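Local coordinates for gamma-glutamyltranspeptidase (Ggt) (Helicobacter pylori 26695, PDB 5BPK), which probably cleaves the gamma-glutamyl bond of glutathione and related compounds, by hydrolysis or transpeptidation, as a two-chain member of the Ntn-hydrolase superfamily, at residues 68-73 and 157-162; 113-118 and 130-135; 186-191 and 196-201; 323-328 and 346-351. All blocks are in the same frame, centred on the assembly; numbering follows the deposited sequence. Where two conformers were deposited one is given.

Interaction 1 of 4, residues 68-73 and 157-162; sequences IGFALA and QLIDPA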
# COMPACT_ATOMS: atom_id res chain seq x y z
N ILE A 68 -11.26 -7.87 7.82
CA ILE A 68 -10.56 -8.03 6.55
C ILE A 68 -9.05 -8.16 6.70
O ILE A 68 -8.45 -9.02 6.06
CB ILE A 68 -10.91 -6.91 5.56
CG1 ILE A 68 -12.37 -7.06 5.11
CG2 ILE A 68 -9.98 -6.91 4.35
CD1 ILE A 68 -12.88 -5.91 4.28
N GLY A 69 -8.46 -7.32 7.55
CA GLY A 69 -7.03 -7.37 7.81
C GLY A 69 -6.58 -8.76 8.25
O GLY A 69 -5.58 -9.29 7.77
N PHE A 70 -7.32 -9.36 9.17
CA PHE A 70 -6.96 -10.73 9.59
C PHE A 70 -7.29 -11.81 8.55
O PHE A 70 -6.54 -12.76 8.39
CB PHE A 70 -7.59 -11.08 10.94
CG PHE A 70 -6.96 -10.35 12.11
CD1 PHE A 70 -5.65 -10.60 12.46
CD2 PHE A 70 -7.68 -9.41 12.84
CE1 PHE A 70 -5.05 -9.94 13.52
CE2 PHE A 70 -7.09 -8.75 13.91
CZ PHE A 70 -5.77 -9.02 14.25
N ALA A 71 -8.43 -11.67 7.86
CA ALA A 71 -8.80 -12.64 6.82
C ALA A 71 -7.77 -12.69 5.69
O ALA A 71 -7.35 -13.76 5.28
CB ALA A 71 -10.20 -12.35 6.27
N LEU A 72 -7.32 -11.53 5.23
CA LEU A 72 -6.32 -11.48 4.16
C LEU A 72 -4.97 -12.08 4.60
O LEU A 72 -4.21 -12.59 3.77
CB LEU A 72 -6.11 -10.04 3.68
CG LEU A 72 -7.23 -9.40 2.86
CD1 LEU A 72 -6.95 -7.89 2.66
CD2 LEU A 72 -7.39 -10.10 1.51
N ALA A 73 -4.67 -12.00 5.89
CA ALA A 73 -3.46 -12.64 6.44
C ALA A 73 -3.45 -14.17 6.24
O ALA A 73 -2.38 -14.79 6.25
CB ALA A 73 -3.27 -12.28 7.93
N GLN A 157 -15.04 -11.95 17.61
CA GLN A 157 -16.00 -12.04 16.51
C GLN A 157 -15.33 -11.75 15.17
O GLN A 157 -15.66 -12.36 14.16
CB GLN A 157 -17.13 -11.02 16.67
CG GLN A 157 -17.99 -11.12 17.91
CD GLN A 157 -19.02 -10.00 17.95
OE1 GLN A 157 -20.05 -10.07 17.28
NE2 GLN A 157 -18.72 -8.94 18.71
N LEU A 158 -14.42 -10.78 15.18
CA LEU A 158 -13.82 -10.28 13.94
C LEU A 158 -12.69 -11.17 13.44
O LEU A 158 -12.44 -11.23 12.23
CB LEU A 158 -13.35 -8.84 14.14
CG LEU A 158 -14.45 -7.84 14.51
CD1 LEU A 158 -13.82 -6.48 14.80
CD2 LEU A 158 -15.55 -7.73 13.45
N ILE A 159 -12.02 -11.87 14.35
CA ILE A 159 -10.88 -12.73 13.99
C ILE A 159 -11.28 -14.19 13.76
O ILE A 159 -10.57 -14.94 13.10
CB ILE A 159 -9.74 -12.62 15.05
CG1 ILE A 159 -8.39 -13.04 14.47
CG2 ILE A 159 -10.09 -13.43 16.33
CD1 ILE A 159 -7.22 -12.59 15.31
N ASP A 160 -12.43 -14.60 14.29
CA ASP A 160 -12.87 -15.98 14.13
C ASP A 160 -12.92 -16.45 12.66
O ASP A 160 -12.51 -17.57 12.38
CB ASP A 160 -14.23 -16.23 14.80
CG ASP A 160 -14.11 -16.63 16.27
OD1 ASP A 160 -12.99 -16.91 16.76
OD2 ASP A 160 -15.15 -16.68 16.95
N PRO A 161 -13.41 -15.60 11.73
CA PRO A 161 -13.45 -16.09 10.34
C PRO A 161 -12.07 -16.43 9.78
O PRO A 161 -11.91 -17.43 9.08
CB PRO A 161 -14.09 -14.93 9.58
CG PRO A 161 -14.97 -14.28 10.59
CD PRO A 161 -14.21 -14.36 11.89
N ALA A 162 -11.09 -15.60 10.11
CA ALA A 162 -9.72 -15.86 9.72
C ALA A 162 -9.21 -17.16 10.33
O ALA A 162 -8.59 -17.96 9.65
CB ALA A 162 -8.82 -14.67 10.12

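Interaction 2 of 4, residues 113-118 and 130-135; sequences NMFLDK and GYLAAG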
# COMPACT_ATOMS: atom_id res chain seq x y z
N ASN A 113 24.66 1.04 7.77
CA ASN A 113 25.34 0.24 6.74
C ASN A 113 25.17 -1.27 6.89
O ASN A 113 25.94 -2.05 6.33
CB ASN A 113 26.83 0.59 6.71
CG ASN A 113 27.08 2.06 6.40
OD1 ASN A 113 26.40 2.66 5.57
ND2 ASN A 113 28.09 2.63 7.06
N MET A 114 24.12 -1.68 7.61
CA MET A 114 23.89 -3.11 7.93
C MET A 114 23.80 -4.05 6.72
O MET A 114 24.04 -5.26 6.87
CB MET A 114 22.65 -3.28 8.82
CG MET A 114 21.33 -2.89 8.18
SD MET A 114 19.98 -2.89 9.36
CE MET A 114 19.73 -4.65 9.62
N PHE A 115 23.45 -3.53 5.55
CA PHE A 115 23.31 -4.37 4.35
C PHE A 115 24.50 -4.27 3.41
O PHE A 115 24.45 -4.75 2.28
CB PHE A 115 22.02 -4.01 3.61
CG PHE A 115 20.78 -4.31 4.41
CD1 PHE A 115 20.42 -5.63 4.67
CD2 PHE A 115 20.01 -3.29 4.92
CE1 PHE A 115 19.29 -5.92 5.43
CE2 PHE A 115 18.88 -3.58 5.67
CZ PHE A 115 18.52 -4.90 5.92
N LEU A 116 25.58 -3.63 3.87
CA LEU A 116 26.77 -3.46 3.04
C LEU A 116 27.89 -4.37 3.52
O LEU A 116 27.95 -4.73 4.70
CB LEU A 116 27.25 -2.01 3.10
CG LEU A 116 26.26 -0.92 2.68
CD1 LEU A 116 26.98 0.42 2.55
CD2 LEU A 116 25.57 -1.28 1.38
N ASP A 117 28.77 -4.74 2.59
CA ASP A 117 29.97 -5.51 2.93
C ASP A 117 31.10 -4.58 3.39
O ASP A 117 30.88 -3.37 3.56
CB ASP A 117 30.40 -6.41 1.75
CG ASP A 117 30.87 -5.63 0.52
OD1 ASP A 117 31.30 -4.47 0.64
OD2 ASP A 117 30.83 -6.21 -0.59
N LYS A 118 32.29 -5.13 3.61
CA LYS A 118 33.44 -4.34 4.08
C LYS A 118 33.90 -3.29 3.08
O LYS A 118 34.47 -2.27 3.47
CB LYS A 118 34.62 -5.25 4.47
CG LYS A 118 34.43 -5.98 5.79
N GLY A 130 15.08 -13.38 3.54
CA GLY A 130 15.47 -13.84 4.86
C GLY A 130 15.22 -12.90 6.02
O GLY A 130 14.50 -11.91 5.89
N TYR A 131 15.85 -13.21 7.15
CA TYR A 131 15.45 -12.68 8.45
C TYR A 131 15.95 -11.26 8.75
O TYR A 131 15.28 -10.52 9.48
CB TYR A 131 15.90 -13.64 9.56
CG TYR A 131 15.16 -14.98 9.59
CD1 TYR A 131 15.38 -15.96 8.62
CD2 TYR A 131 14.23 -15.25 10.59
CE1 TYR A 131 14.71 -17.18 8.66
CE2 TYR A 131 13.55 -16.46 10.64
CZ TYR A 131 13.79 -17.42 9.67
OH TYR A 131 13.12 -18.63 9.72
N LEU A 132 17.09 -10.88 8.19
CA LEU A 132 17.65 -9.54 8.38
C LEU A 132 16.87 -8.49 7.57
O LEU A 132 16.93 -7.30 7.87
CB LEU A 132 19.13 -9.49 7.99
CG LEU A 132 19.89 -8.31 8.60
CD1 LEU A 132 19.88 -8.39 10.13
CD2 LEU A 132 21.33 -8.25 8.09
N ALA A 133 16.14 -8.94 6.55
CA ALA A 133 15.35 -8.05 5.70
C ALA A 133 14.11 -7.50 6.40
O ALA A 133 13.44 -6.61 5.86
CB ALA A 133 14.91 -8.79 4.43
N ALA A 134 13.78 -8.03 7.58
CA ALA A 134 12.51 -7.70 8.26
C ALA A 134 12.59 -6.54 9.24
O ALA A 134 13.50 -6.48 10.07
CB ALA A 134 11.97 -8.93 8.98
N GLY A 135 11.62 -5.64 9.14
CA GLY A 135 11.33 -4.68 10.20
C GLY A 135 10.40 -5.29 11.24
O GLY A 135 9.79 -6.34 11.01

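Interaction 3 of 4, residues 186-191 and 196-201; sequences RFLKYS and YFFKKG. With EDO (1,2-ethanediol), chain G.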
# COMPACT_ATOMS: atom_id res chain seq x y z
N ARG A 186 12.79 -19.03 -3.38
CA ARG A 186 13.00 -18.21 -2.19
C ARG A 186 12.59 -18.99 -0.94
O ARG A 186 13.34 -19.03 0.04
CB ARG A 186 12.22 -16.90 -2.29
CG ARG A 186 12.58 -16.07 -3.53
CD ARG A 186 11.77 -14.78 -3.58
NE ARG A 186 12.18 -13.87 -2.51
CZ ARG A 186 11.36 -13.12 -1.77
NH1 ARG A 186 10.04 -13.15 -1.93
NH2 ARG A 186 11.89 -12.34 -0.84
N PHE A 187 11.41 -19.62 -0.98
CA PHE A 187 10.92 -20.42 0.14
C PHE A 187 11.91 -21.52 0.52
O PHE A 187 12.11 -21.81 1.69
CB PHE A 187 9.61 -21.13 -0.19
CG PHE A 187 8.42 -20.23 -0.35
CD1 PHE A 187 8.18 -19.16 0.50
CD2 PHE A 187 7.47 -20.53 -1.31
CE1 PHE A 187 7.03 -18.40 0.34
CE2 PHE A 187 6.34 -19.77 -1.47
CZ PHE A 187 6.12 -18.71 -0.64
N LEU A 188 12.52 -22.12 -0.50
CA LEU A 188 13.41 -23.26 -0.29
C LEU A 188 14.71 -22.89 0.44
O LEU A 188 15.45 -23.77 0.86
CB LEU A 188 13.70 -23.98 -1.62
CG LEU A 188 12.58 -24.87 -2.14
CD1 LEU A 188 12.76 -25.17 -3.62
CD2 LEU A 188 12.47 -26.18 -1.34
N LYS A 189 14.97 -21.59 0.58
CA LYS A 189 16.09 -21.13 1.40
C LYS A 189 15.88 -21.25 2.91
O LYS A 189 16.86 -21.17 3.67
CB LYS A 189 16.43 -19.68 1.08
CG LYS A 189 16.87 -19.42 -0.35
CD LYS A 189 17.17 -17.95 -0.53
CE LYS A 189 17.55 -17.60 -1.94
NZ LYS A 189 18.12 -16.21 -1.99
N TYR A 190 14.62 -21.43 3.35
CA TYR A 190 14.25 -21.35 4.77
C TYR A 190 13.51 -22.59 5.22
O TYR A 190 12.48 -22.96 4.64
CB TYR A 190 13.43 -20.06 5.03
CG TYR A 190 14.19 -18.89 4.46
CD1 TYR A 190 15.39 -18.49 5.04
CD2 TYR A 190 13.77 -18.26 3.30
CE1 TYR A 190 16.13 -17.47 4.48
CE2 TYR A 190 14.50 -17.25 2.74
CZ TYR A 190 15.68 -16.86 3.34
OH TYR A 190 16.41 -15.85 2.76
N SER A 191 14.05 -23.26 6.24
CA SER A 191 13.42 -24.46 6.78
C SER A 191 12.00 -24.18 7.26
O SER A 191 11.13 -25.01 7.08
CB SER A 191 14.27 -25.09 7.90
OG SER A 191 14.55 -24.17 8.91
N TYR A 196 5.65 -24.71 5.62
CA TYR A 196 4.34 -24.07 5.44
C TYR A 196 3.88 -23.93 4.00
O TYR A 196 2.68 -23.86 3.74
CB TYR A 196 4.35 -22.68 6.07
CG TYR A 196 4.63 -22.66 7.56
CD1 TYR A 196 3.92 -23.48 8.43
CD2 TYR A 196 5.58 -21.78 8.09
CE1 TYR A 196 4.16 -23.45 9.79
CE2 TYR A 196 5.83 -21.74 9.45
CZ TYR A 196 5.10 -22.57 10.30
OH TYR A 196 5.32 -22.52 11.63
N PHE A 197 4.82 -23.85 3.05
CA PHE A 197 4.46 -23.54 1.67
C PHE A 197 4.70 -24.67 0.68
O PHE A 197 4.68 -24.46 -0.53
CB PHE A 197 5.13 -22.23 1.26
CG PHE A 197 4.59 -21.06 2.01
CD1 PHE A 197 3.35 -20.52 1.66
CD2 PHE A 197 5.25 -20.57 3.13
CE1 PHE A 197 2.82 -19.46 2.39
CE2 PHE A 197 4.70 -19.52 3.87
CZ PHE A 197 3.49 -18.97 3.50
N PHE A 198 4.91 -25.87 1.21
CA PHE A 198 4.96 -27.10 0.44
C PHE A 198 4.11 -28.16 1.12
O PHE A 198 3.89 -28.11 2.34
CB PHE A 198 6.41 -27.59 0.31
CG PHE A 198 7.29 -26.64 -0.45
CD1 PHE A 198 7.42 -26.74 -1.83
CD2 PHE A 198 7.96 -25.61 0.20
CE1 PHE A 198 8.22 -25.84 -2.54
CE2 PHE A 198 8.76 -24.71 -0.51
CZ PHE A 198 8.88 -24.83 -1.88
N LYS A 199 3.61 -29.10 0.31
CA LYS A 199 2.89 -30.27 0.80
C LYS A 199 3.89 -31.34 1.23
O LYS A 199 5.08 -31.22 0.98
CB LYS A 199 2.00 -30.85 -0.30
CG LYS A 199 0.91 -29.94 -0.79
CD LYS A 199 -0.01 -30.61 -1.82
CE LYS A 199 0.74 -31.12 -3.04
NZ LYS A 199 -0.17 -31.42 -4.19
N LYS A 200 3.37 -32.40 1.87
CA LYS A 200 4.18 -33.56 2.28
C LYS A 200 5.11 -34.01 1.15
O LYS A 200 4.69 -34.10 -0.01
CB LYS A 200 3.26 -34.71 2.69
CG LYS A 200 3.96 -35.99 3.11
CD LYS A 200 2.95 -37.02 3.64
N GLY A 201 6.37 -34.29 1.50
CA GLY A 201 7.40 -34.65 0.52
C GLY A 201 7.98 -33.43 -0.17
O GLY A 201 8.61 -33.56 -1.22
C1 EDO G . 5.94 -23.53 -3.97
O1 EDO G . 6.36 -24.33 -5.09
C2 EDO G . 4.47 -23.80 -3.71
O2 EDO G . 4.27 -25.05 -3.07

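Interaction 4 of 4, residues 323-328 and 346-351; sequences YADRSV and KAYAKK. With EDO (1,2-ethanediol), chain Q.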
# COMPACT_ATOMS: atom_id res chain seq x y z
N TYR A 323 8.74 12.89 -7.95
CA TYR A 323 9.62 11.75 -7.62
C TYR A 323 11.06 12.20 -7.40
O TYR A 323 11.76 11.62 -6.59
CB TYR A 323 9.52 10.62 -8.64
CG TYR A 323 8.29 9.75 -8.46
CD1 TYR A 323 7.08 10.08 -9.06
CD2 TYR A 323 8.33 8.60 -7.67
CE1 TYR A 323 5.96 9.28 -8.91
CE2 TYR A 323 7.20 7.80 -7.51
CZ TYR A 323 6.01 8.15 -8.13
OH TYR A 323 4.87 7.37 -7.99
N ALA A 324 11.49 13.26 -8.08
CA ALA A 324 12.80 13.84 -7.77
C ALA A 324 12.78 14.37 -6.34
O ALA A 324 13.72 14.14 -5.56
CB ALA A 324 13.15 14.93 -8.76
N ASP A 325 11.71 15.07 -5.98
CA ASP A 325 11.58 15.64 -4.64
C ASP A 325 11.59 14.52 -3.60
O ASP A 325 12.24 14.63 -2.57
CB ASP A 325 10.28 16.45 -4.52
CG ASP A 325 10.29 17.72 -5.35
OD1 ASP A 325 11.37 18.08 -5.90
OD2 ASP A 325 9.22 18.36 -5.42
N ARG A 326 10.90 13.43 -3.90
CA ARG A 326 10.84 12.27 -3.00
C ARG A 326 12.23 11.77 -2.61
O ARG A 326 12.47 11.44 -1.44
CB ARG A 326 10.08 11.13 -3.68
CG ARG A 326 9.79 9.92 -2.79
CD ARG A 326 9.29 8.75 -3.64
NE ARG A 326 8.76 7.67 -2.80
CZ ARG A 326 9.49 6.73 -2.18
NH1 ARG A 326 10.81 6.68 -2.31
NH2 ARG A 326 8.88 5.81 -1.43
N SER A 327 13.13 11.72 -3.58
CA SER A 327 14.46 11.14 -3.42
C SER A 327 15.37 11.87 -2.41
O SER A 327 16.32 11.28 -1.90
CB SER A 327 15.18 11.06 -4.77
OG SER A 327 15.65 12.33 -5.17
N VAL A 328 15.05 13.14 -2.14
CA VAL A 328 15.83 13.98 -1.23
C VAL A 328 15.09 14.27 0.07
O VAL A 328 15.66 14.15 1.15
CB VAL A 328 16.17 15.32 -1.91
CG1 VAL A 328 16.89 16.23 -0.93
CG2 VAL A 328 17.02 15.08 -3.15
N LYS A 346 0.28 25.13 -2.87
CA LYS A 346 -0.20 25.38 -4.22
C LYS A 346 0.66 26.37 -5.02
O LYS A 346 0.71 26.27 -6.23
CB LYS A 346 -1.67 25.79 -4.23
CG LYS A 346 -2.61 24.63 -3.85
CD LYS A 346 -4.07 24.99 -4.01
CE LYS A 346 -4.97 23.88 -3.54
NZ LYS A 346 -5.03 22.69 -4.44
N ALA A 347 1.36 27.29 -4.35
CA ALA A 347 2.28 28.20 -5.04
C ALA A 347 3.48 27.45 -5.63
O ALA A 347 3.95 27.78 -6.72
CB ALA A 347 2.75 29.34 -4.09
N TYR A 348 3.99 26.46 -4.91
CA TYR A 348 5.05 25.60 -5.43
C TYR A 348 4.56 24.82 -6.66
O TYR A 348 5.27 24.69 -7.66
CB TYR A 348 5.53 24.64 -4.32
CG TYR A 348 6.61 23.65 -4.76
CD1 TYR A 348 7.75 24.09 -5.44
CD2 TYR A 348 6.49 22.30 -4.49
CE1 TYR A 348 8.72 23.20 -5.84
CE2 TYR A 348 7.47 21.39 -4.88
CZ TYR A 348 8.58 21.84 -5.55
OH TYR A 348 9.55 20.96 -5.95
N ALA A 349 3.35 24.28 -6.55
CA ALA A 349 2.75 23.54 -7.66
C ALA A 349 2.58 24.44 -8.89
O ALA A 349 2.78 23.99 -10.02
CB ALA A 349 1.40 22.96 -7.25
N LYS A 350 2.20 25.69 -8.66
CA LYS A 350 2.05 26.66 -9.75
C LYS A 350 3.40 26.91 -10.44
O LYS A 350 3.47 26.96 -11.67
CB LYS A 350 1.41 27.96 -9.23
CG LYS A 350 1.34 29.14 -10.23
CD LYS A 350 0.67 28.79 -11.56
CE LYS A 350 0.43 30.06 -12.40
NZ LYS A 350 0.18 29.78 -13.83
N LYS A 351 4.47 27.05 -9.65
CA LYS A 351 5.83 27.20 -10.19
C LYS A 351 6.23 26.00 -11.05
O LYS A 351 6.81 26.16 -12.12
CB LYS A 351 6.85 27.39 -9.06
CG LYS A 351 6.81 28.79 -8.47
CD LYS A 351 7.81 29.00 -7.35
CE LYS A 351 7.52 30.31 -6.61
NZ LYS A 351 8.55 30.65 -5.59
C1 EDO Q . 13.88 4.04 -1.89
O1 EDO Q . 13.05 4.83 -1.02
C2 EDO Q . 15.01 3.35 -1.14
O2 EDO Q . 16.24 3.41 -1.90

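Interaction 1 of 4, residues 68-73 and 157-162
I159 sets its terminal methyl on the face of the F70 ring. CD1 lies 3.7 Å from the ring centroid and only 6° off the normal, a well-centred CH-pi contact. The branch that does this is CG1, which stands anti to the backbone N (chi1 -158°) and carries CD1 across to the ring. CG1 follows close behind, 3.9 Å from F70 CG. Beside this pair, A162 drops its methyl onto the F70 backbone. A162 CB is 3.4 Å from F70 O and 3.8 Å from A71 N, and it also meets F70 CB at 3.9 Å. With so small a residue here the backbones come close: the CA atoms of A71 and A162 are 4.4 Å apart. The contact joins helices 61-75 and 155-168, which run nearly parallel, the short segments crossing at -16° with axes 8.0 Å apart. The second helix is kinked at P161, whose ring N cannot donate to the turn before. Helix 214-226 adds to the apolar cluster, with L220 against F70 and I223 against I159. The looser side is the far side of helix 155-168. Q157 is exposed there, and D160 is partly exposed and forms a salt bridge with K224. L158 points along the flank, where it packs on V54 and V66.

Interaction 2 of 4, residues 113-118 and 130-135
L132 buries the most surface here, and it does so between two neighbours, M114 and F115. Its CG stands anti to the backbone N (chi1 -160°), which sends the isobutyl group out to the tip of the 113-118 loop. M114 meets it with its terminal methyl: CE is 3.8 Å from L132 CD1 and equally near CG. F115 comes in with the far rim of its ring. CE1 is 4.0 Å from L132 CG, while CZ is 3.5 Å from L132 O. That carbonyl oxygen lies at the ring edge, near the ring plane, so it faces the slightly positive ring hydrogens rather than the pi cloud. The side chains of M114 and F115 each slide past L132 in the opposite direction.

The two residues on the 113-118 side are also packed on each other. M114 CG sits 3.5 Å above the plane of the F115 ring, toward its rim. A type I beta turn from N113 to L116 presents both, closed by a 2.9 Å bond from L116 N to N113 O. Across from them, residues 131-133 form an irregular turn with helical backbone angles. L126 covers both F115 and L132.

Both segments lie in the long connection between strand 97-102 and helix 139-150. I46 of the second chain packs on F115, and N38 of that chain bonds to G135 N. Y131 ties the base of the loop to its surroundings, with its OH bonded to D243 of helix 234-246 and S192 of helix 191-196.

Interaction 3 of 4, residues 186-191 and 196-201
F187 and F197 form an offset stack in which F197 CB, rather than its ring, lies over the middle of the F187 ring. The planes are nearly parallel, 5° apart, and the centroids are 4.6 Å from each other. F187 CG lies beside the backbone N, anti to the carbonyl carbon (chi1 -69°), and this turns the ring toward F197. The two side chains cross at about a right angle. F197 CB is 3.9 Å from the F187 centroid. The F197 ring then reaches out past the rim, with CG 3.9 Å from F187 CZ. A third phenylalanine, F198, fills in nearer the F187 backbone. Its CE2 lies 3.7 Å from F187 CB. Its CZ lies 3.7 Å from L188 CG, the two side chains crossing at about a right angle.

The cluster joins residues 186-191 to the weakly bonded strand 198-199 across the short helix 191-196. A type I turn runs from F187 to Y190. L180 packs on both stacked rings, and Y24 of the second chain meets F187 edge to face.

F197 O takes a 2.6 Å hydrogen bond from O2 of a 1,2-ethanediol, probably from the crystallisation liquor. Y205 N and D204 also hold this diol. Between the two segments themselves the chemistry is apolar. Packing and ring stacking hold them together, while backbone bonds from K189 N and Y190 N shape the turn.

Interaction 4 of 4, residues 323-328 and 346-351
The torsions of D325 and Y348 aim the two side chains straight at each other. D325 CG is anti to its carbonyl carbon (chi1 -69°), while Y348 CG stands opposite its backbone N (chi1 178°) and so reaches far from its helix. The groups meet from opposite directions. Y348 OH donates to D325 OD2 over 2.7 Å, a short and probably strong bond. The hydroxyl arrives on the syn side of the carboxylate, 21° out of its plane. OD2 in turn lies at the edge of the tyrosine ring, in its plane, 3.5 Å from CE2.

This one bond spans a wide gap, since the CA atoms of D325 and Y348 are 11.9 Å apart. L343 packs against both residues and Q291 against the tyrosine. The buried carboxylate is well supplied with donors. Besides the tyrosine, OD2 receives Q291 NE2, and OD1 receives Q321 NE2 and G370 N. These neutral donors would be expected to stabilise its negative charge and to fix its rotation.

One residue on, R326 turns the other way. Its extended chain carries NH1 to O1 of a 1,2-ethanediol, 3.2 Å away, probably from the crystallisation liquor, which also bonds to L56 O of the second chain. S327 OG returns to A324 O at 2.7 Å, a serine bonding to its own helix.

The motif is a buried Tyr-Asp hydrogen bond between helices 309-329 and 346-354, set in a buried hydrogen-bond network that also takes in helix 285-296 and the later loop at G370.

Interactions 2 and 3 are the only two that touch. G130 N lies 2.9 Å from Y190 OH, and Y131 CE1 is 3.9 Å from Y190 CD1, so the base of the 113-135 loop rests on the turn F187-Y190. Along the chain, interaction 2 is nested within the loop closed by interaction 1, and interactions 3 and 4 follow in series. Interaction 4 lies on the opposite side of the chain's centre from interactions 1 and 3, its centre about 40 Å and 45 Å from theirs. In interaction 2, the side chain of A133 is about 12 Å from the bound dihydro-oxazolyl amino acid.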